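Thiol:disulfide interchange protein DsbA (PDB 4ZL9) probably introduces disulfide bonds into other periplasmic proteins by passing on its own redox-active disulfide, as a thioredoxin-fold oxidoreductase of the DsbA subfamily. Local coordinates at residues His74-Leu79 with Phe132-Gln137. The protein carries 1 engineered substitution. Residues are numbered along the deposited sequence; the frame is centred on the assembly and turned at random.
Sequences HGQMFL and FAIKGQ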
loop_
_atom_site.group_PDB
_atom_site.type_symbol
_atom_site.label_atom_id
_atom_site.label_comp_id
_atom_site.label_asym_id
_atom_site.label_seq_id
_atom_site.Cartn_x
_atom_site.Cartn_y
_atom_site.Cartn_z
ATOM N N HIS A 74 11.502 -1.430 5.493
ATOM C CA HIS A 74 10.480 -2.380 5.088
ATOM C C HIS A 74 9.786 -1.934 3.821
ATOM O O HIS A 74 9.359 -2.776 3.030
ATOM C CB HIS A 74 9.479 -2.572 6.215
ATOM C CG HIS A 74 9.960 -3.495 7.285
ATOM N ND1 HIS A 74 9.324 -3.627 8.500
ATOM C CD2 HIS A 74 11.051 -4.292 7.341
ATOM C CE1 HIS A 74 9.973 -4.509 9.240
ATOM N NE2 HIS A 74 11.024 -4.932 8.559
ATOM N N GLY A 75 9.683 -0.618 3.615
ATOM C CA GLY A 75 9.120 -0.097 2.379
ATOM C C GLY A 75 10.020 -0.367 1.176
ATOM O O GLY A 75 9.536 -0.633 0.072
ATOM N N GLN A 76 11.326 -0.286 1.391
ATOM C CA GLN A 76 12.306 -0.571 0.355
ATOM C C GLN A 76 12.244 -2.067 -0.019
ATOM O O GLN A 76 12.351 -2.421 -1.209
ATOM C CB GLN A 76 13.702 -0.109 0.770
ATOM C CG GLN A 76 14.701 -0.114 -0.353
ATOM C CD GLN A 76 15.949 0.662 -0.005
ATOM O OE1 GLN A 76 15.913 1.579 0.836
ATOM N NE2 GLN A 76 17.061 0.299 -0.625
ATOM N N MET A 77 12.032 -2.926 0.972
ATOM C CA MET A 77 11.800 -4.354 0.710
ATOM C C MET A 77 10.531 -4.544 -0.155
ATOM O O MET A 77 10.559 -5.242 -1.182
ATOM C CB MET A 77 11.674 -5.154 2.008
ATOM C CG MET A 77 11.160 -6.578 1.818
ATOM S SD MET A 77 11.228 -7.599 3.291
ATOM C CE MET A 77 10.023 -6.737 4.269
ATOM N N PHE A 78 9.425 -3.922 0.243
ATOM C CA PHE A 78 8.217 -3.960 -0.566
ATOM C C PHE A 78 8.516 -3.563 -2.012
ATOM O O PHE A 78 8.214 -4.303 -2.960
ATOM C CB PHE A 78 7.153 -3.017 -0.009
ATOM C CG PHE A 78 5.935 -2.911 -0.879
ATOM C CD1 PHE A 78 4.949 -3.877 -0.834
ATOM C CD2 PHE A 78 5.794 -1.864 -1.768
ATOM C CE1 PHE A 78 3.826 -3.785 -1.646
ATOM C CE2 PHE A 78 4.665 -1.776 -2.587
ATOM C CZ PHE A 78 3.684 -2.744 -2.502
ATOM N N LEU A 79 9.112 -2.391 -2.197
ATOM C CA LEU A 79 9.342 -1.917 -3.552
ATOM C C LEU A 79 10.277 -2.818 -4.360
ATOM O O LEU A 79 10.118 -2.936 -5.592
ATOM C CB LEU A 79 9.850 -0.480 -3.545
ATOM C CG LEU A 79 8.792 0.551 -3.098
ATOM C CD1 LEU A 79 9.415 1.915 -2.927
ATOM C CD2 LEU A 79 7.623 0.647 -4.055
ATOM N N PHE A 132 19.670 1.892 -8.370
ATOM C CA PHE A 132 19.258 3.274 -8.540
ATOM C C PHE A 132 17.776 3.353 -8.844
ATOM O O PHE A 132 17.111 4.330 -8.497
ATOM C CB PHE A 132 20.074 3.996 -9.615
ATOM C CG PHE A 132 19.954 3.415 -11.003
ATOM C CD1 PHE A 132 18.846 3.678 -11.797
ATOM C CD2 PHE A 132 20.988 2.653 -11.534
ATOM C CE1 PHE A 132 18.764 3.172 -13.092
ATOM C CE2 PHE A 132 20.906 2.144 -12.805
ATOM C CZ PHE A 132 19.796 2.393 -13.579
ATOM N N ALA A 133 17.242 2.339 -9.500
ATOM C CA ALA A 133 15.843 2.374 -9.853
ATOM C C ALA A 133 15.010 2.361 -8.573
ATOM O O ALA A 133 14.012 3.072 -8.476
ATOM C CB ALA A 133 15.488 1.218 -10.781
ATOM N N ILE A 134 15.447 1.601 -7.568
ATOM C CA ILE A 134 14.723 1.543 -6.289
ATOM C C ILE A 134 14.820 2.880 -5.533
ATOM O O ILE A 134 13.850 3.312 -4.898
ATOM C CB ILE A 134 15.187 0.314 -5.478
ATOM C CG1 ILE A 134 14.616 -0.962 -6.085
ATOM C CG2 ILE A 134 14.775 0.409 -4.047
ATOM C CD1 ILE A 134 13.074 -1.067 -6.007
ATOM N N LYS A 135 15.957 3.573 -5.643
ATOM C CA LYS A 135 16.091 4.888 -5.039
ATOM C C LYS A 135 15.007 5.825 -5.563
ATOM O O LYS A 135 14.419 6.593 -4.809
ATOM C CB LYS A 135 17.476 5.485 -5.307
ATOM C CG LYS A 135 18.603 4.837 -4.517
ATOM C CD LYS A 135 18.626 5.347 -3.073
ATOM C CE LYS A 135 19.748 4.719 -2.235
ATOM N NZ LYS A 135 19.472 3.293 -1.863
ATOM N N GLY A 136 14.726 5.750 -6.861
ATOM C CA GLY A 136 13.733 6.622 -7.457
ATOM C C GLY A 136 12.324 6.256 -7.028
ATOM O O GLY A 136 11.498 7.137 -6.783
ATOM N N GLN A 137 12.054 4.960 -6.909
ATOM C CA GLN A 137 10.734 4.508 -6.487
ATOM C C GLN A 137 10.488 4.896 -5.042
ATOM O O GLN A 137 9.355 5.206 -4.663
ATOM C CB GLN A 137 10.568 2.999 -6.645
ATOM C CG GLN A 137 10.629 2.514 -8.086
ATOM C CD GLN A 137 9.436 2.945 -8.907
ATOM O OE1 GLN A 137 8.320 3.106 -8.406
ATOM N NE2 GLN A 137 9.659 3.103 -10.182
HETATM O O HOH W 1 17.534 3.728 0.259
HETATM O O HOH W 2 19.901 1.202 -0.009
#
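Ile-134 reaches across to Leu-79 and Gln-76 where two helices of the DsbA fold meet, in the helical region that this family carries within its thioredoxin fold. Helix 70-83 and the start of helix 132-148 cross here at 117°, with their local axes 10.1 Å apart. Side chains meet between them, and no direct hydrogen bond joins the two segments. Ile-134 uses both of its branches. Its chi1 of -74° sets CG1 anti to the carbonyl carbon and CG2 anti to the backbone N, and the two diverge to different partners. Beyond CG1, CD1 lies 3.5 Å from the backbone O of Leu-79 and 4.1 Å from CB of Leu-79, while CG2 rests 3.7 Å from CG of Gln-76. Leu-79 in turn sends its CD1 against the backbone one turn on from Ile-134, 3.7 Å from O of Gln-137, and brushes CB of the same residue. Met-138, one residue further along, touches both Leu-79 and Gln-76 and carries the apolar seam onward.

Toward solvent the seam becomes polar. The extended chain of Gln-76 crosses Ile-134 obliquely at CG2 and brings its amide near Lys-135, whose chain starts away from helix 70-83 but bends at chi2 and chi4, returning NZ to the interface. One water donates to OE1 of Gln-76 at 2.8 Å and accepts from NZ of Lys-135 at 2.9 Å; a second accepts from NE2 of Gln-76 at 3.0 Å and, weakly, from the same NZ. Farther out, Ser-131 OG accepts a hydrogen bond from Ile-134 N in the first turn of helix 132-148. The Gln-76 amide is also tied to the end of helix 122-129, where the backbone O of Tyr-129 accepts a hydrogen bond from NE2.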